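Local coordinates for DUF1987 domain-containing protein (Pseudomonas aeruginosa, PDB 6K4F) that probably acts as the phosphorylatable regulatory protein of the SiaABC threonine phosphorylation pathway, which controls biofilm formation in response to carbon availability, at residues A[59-64]-A[93-98]. Sequence-based numbering, arbitrary orientation.
Sequences LELDLR and VSLRWH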
loop_
_atom_site.group_PDB
_atom_site.type_symbol
_atom_site.label_atom_id
_atom_site.label_comp_id
_atom_site.label_asym_id
_atom_site.label_seq_id
_atom_site.Cartn_x
_atom_site.Cartn_y
_atom_site.Cartn_z
ATOM N N LEU A 59 -3.742 4.181 10.291
ATOM C CA LEU A 59 -3.881 3.570 8.973
ATOM C C LEU A 59 -3.023 2.313 8.914
ATOM O O LEU A 59 -1.844 2.335 9.299
ATOM C CB LEU A 59 -3.476 4.549 7.865
ATOM C CG LEU A 59 -3.632 4.042 6.420
ATOM C CD1 LEU A 59 -5.065 3.593 6.132
ATOM C CD2 LEU A 59 -3.186 5.097 5.404
ATOM N N GLU A 60 -3.618 1.214 8.466
ATOM C CA GLU A 60 -2.937 -0.070 8.337
ATOM C C GLU A 60 -2.955 -0.499 6.881
ATOM O O GLU A 60 -4.008 -0.445 6.237
ATOM C CB GLU A 60 -3.622 -1.150 9.175
ATOM C CG GLU A 60 -3.298 -1.144 10.643
ATOM C CD GLU A 60 -3.230 -2.552 11.198
ATOM O OE1 GLU A 60 -4.170 -3.334 10.944
ATOM O OE2 GLU A 60 -2.233 -2.884 11.871
ATOM N N LEU A 61 -1.808 -0.934 6.358
ATOM C CA LEU A 61 -1.746 -1.505 5.012
ATOM C C LEU A 61 -1.610 -3.019 5.110
ATOM O O LEU A 61 -0.747 -3.520 5.843
ATOM C CB LEU A 61 -0.575 -0.924 4.204
ATOM C CG LEU A 61 -0.956 0.222 3.263
ATOM C CD1 LEU A 61 -1.343 1.415 4.092
ATOM C CD2 LEU A 61 0.207 0.557 2.341
ATOM N N ASP A 62 -2.446 -3.746 4.365
ATOM C CA ASP A 62 -2.352 -5.208 4.288
ATOM C C ASP A 62 -2.166 -5.615 2.831
ATOM O O ASP A 62 -3.111 -5.560 2.034
ATOM C CB ASP A 62 -3.579 -5.881 4.885
ATOM C CG ASP A 62 -3.338 -7.346 5.180
ATOM O OD1 ASP A 62 -2.767 -7.654 6.248
ATOM O OD2 ASP A 62 -3.697 -8.190 4.330
ATOM N N LEU A 63 -0.956 -6.037 2.491
ATOM C CA LEU A 63 -0.563 -6.258 1.109
ATOM C C LEU A 63 -0.373 -7.742 0.816
ATOM O O LEU A 63 0.307 -8.459 1.562
ATOM C CB LEU A 63 0.707 -5.482 0.788
ATOM C CG LEU A 63 0.643 -3.971 1.033
ATOM C CD1 LEU A 63 1.967 -3.314 0.614
ATOM C CD2 LEU A 63 -0.544 -3.337 0.292
ATOM N N ARG A 64 -0.990 -8.194 -0.270
ATOM C CA ARG A 64 -0.807 -9.524 -0.831
ATOM C C ARG A 64 -0.466 -9.395 -2.297
ATOM O O ARG A 64 -1.107 -9.981 -3.175
ATOM C CB ARG A 64 -2.045 -10.392 -0.636
ATOM C CG ARG A 64 -2.421 -10.559 0.827
ATOM C CD ARG A 64 -3.675 -11.386 0.999
ATOM N NE ARG A 64 -3.586 -12.208 2.201
ATOM C CZ ARG A 64 -4.034 -11.838 3.395
ATOM N NH1 ARG A 64 -4.613 -10.652 3.549
ATOM N NH2 ARG A 64 -3.904 -12.656 4.430
ATOM N N VAL A 93 0.970 4.286 11.980
ATOM C CA VAL A 93 0.916 3.631 10.679
ATOM C C VAL A 93 1.568 2.262 10.821
ATOM O O VAL A 93 2.559 2.114 11.543
ATOM C CB VAL A 93 1.631 4.465 9.594
ATOM C CG1 VAL A 93 1.669 3.706 8.277
ATOM C CG2 VAL A 93 0.926 5.827 9.388
ATOM N N SER A 94 1.010 1.256 10.151
ATOM C CA SER A 94 1.631 -0.059 10.183
ATOM C C SER A 94 1.326 -0.806 8.898
ATOM O O SER A 94 0.328 -0.534 8.214
ATOM C CB SER A 94 1.168 -0.871 11.398
ATOM O OG SER A 94 -0.225 -1.069 11.347
ATOM N N LEU A 95 2.198 -1.751 8.564
ATOM C CA LEU A 95 2.066 -2.467 7.301
ATOM C C LEU A 95 2.371 -3.942 7.496
ATOM O O LEU A 95 3.308 -4.307 8.221
ATOM C CB LEU A 95 2.998 -1.868 6.232
ATOM C CG LEU A 95 2.936 -2.417 4.806
ATOM C CD1 LEU A 95 3.287 -1.309 3.819
ATOM C CD2 LEU A 95 3.882 -3.603 4.622
ATOM N N ARG A 96 1.579 -4.779 6.831
ATOM C CA ARG A 96 1.832 -6.212 6.712
ATOM C C ARG A 96 1.999 -6.549 5.241
ATOM O O ARG A 96 1.171 -6.137 4.413
ATOM C CB ARG A 96 0.675 -7.044 7.299
ATOM C CG ARG A 96 0.714 -7.181 8.795
ATOM C CD ARG A 96 -0.579 -7.786 9.329
ATOM N NE ARG A 96 -1.725 -6.937 9.019
ATOM C CZ ARG A 96 -2.037 -5.825 9.681
ATOM N NH1 ARG A 96 -1.297 -5.423 10.711
ATOM N NH2 ARG A 96 -3.100 -5.113 9.319
ATOM N N TRP A 97 3.084 -7.254 4.922
ATOM C CA TRP A 97 3.412 -7.685 3.563
ATOM C C TRP A 97 3.429 -9.212 3.560
ATOM O O TRP A 97 4.381 -9.839 4.048
ATOM C CB TRP A 97 4.743 -7.095 3.109
ATOM C CG TRP A 97 5.050 -7.334 1.657
ATOM C CD1 TRP A 97 5.249 -8.542 1.040
ATOM C CD2 TRP A 97 5.200 -6.338 0.639
ATOM N NE1 TRP A 97 5.508 -8.353 -0.298
ATOM C CE2 TRP A 97 5.480 -7.009 -0.569
ATOM C CE3 TRP A 97 5.147 -4.947 0.637
ATOM C CZ2 TRP A 97 5.686 -6.331 -1.772
ATOM C CZ3 TRP A 97 5.346 -4.273 -0.564
ATOM C CH2 TRP A 97 5.610 -4.967 -1.746
ATOM N N HIS A 98 2.363 -9.807 3.029
ATOM C CA HIS A 98 2.225 -11.254 2.974
ATOM C C HIS A 98 2.868 -11.808 1.717
ATOM O O HIS A 98 2.759 -11.220 0.635
ATOM C CB HIS A 98 0.756 -11.662 2.991
ATOM C CG HIS A 98 -0.013 -11.105 4.142
ATOM N ND1 HIS A 98 -0.050 -11.719 5.375
ATOM C CD2 HIS A 98 -0.787 -9.999 4.245
ATOM C CE1 HIS A 98 -0.819 -11.015 6.188
ATOM N NE2 HIS A 98 -1.275 -9.964 5.528
HETATM O O HOH W 1 -1.514 0.759 12.282
HETATM O O HOH W 2 0.083 -3.638 12.265
#
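Arg-96 reaches across from strand 93-98 to form salt bridges with two carboxylates of strand 59-64 at once. Its NH1 and NH2 grip Glu-60 end-on, NH2 to OE1 at 2.6 Å and NH1 to OE2 at 2.9 Å, both oxygens being met from above the carboxylate plane. A bend at chi3 (-61°) swings the NH1/NH2 end back toward Glu-60, while NE donates to Asp-62 OD1, 3.0 Å away. That same OD1 takes a second bond, from His-98 NE2 at 2.8 Å, which comes from the syn side but tilted 31° out of the carboxylate plane, while OD1 lies in the plane of the imidazole. A salt bridge within its own strand, from Arg-64 NH1 at 2.7 Å, holds OD2 of Asp-62 and completes the network, and the Arg-64 guanidinium lies flat on the His-98 imidazole, planes 10° apart. Glu-60 and Asp-62 probably offset part of the charge of the arginines gathered here, Arg-25 included. A water adds a donor to Glu-60 OE2.

Beneath this polar face the backbones pair in parallel register, Leu-61 opposite Leu-95. N and O of Leu-61 and Leu-63 are all satisfied by strand 93-98; the Leu-61 carbonyl, for example, accepts from Arg-96 N at 2.8 Å. On the other face Leu-63 CD1 rests 3.6 Å from Trp-97 CE3 and also meets Leu-95.

The strands are the two arms of a right-handed beta-alpha-beta crossover whose helix, 70-88, packs on these leucines. Strand 25-29 flanks 59-64 and supplies Arg-25, a second partner for Glu-60 OE1; beyond 93-98, strand 121-125 brings Phe-121 against Leu-95 and Trp-97.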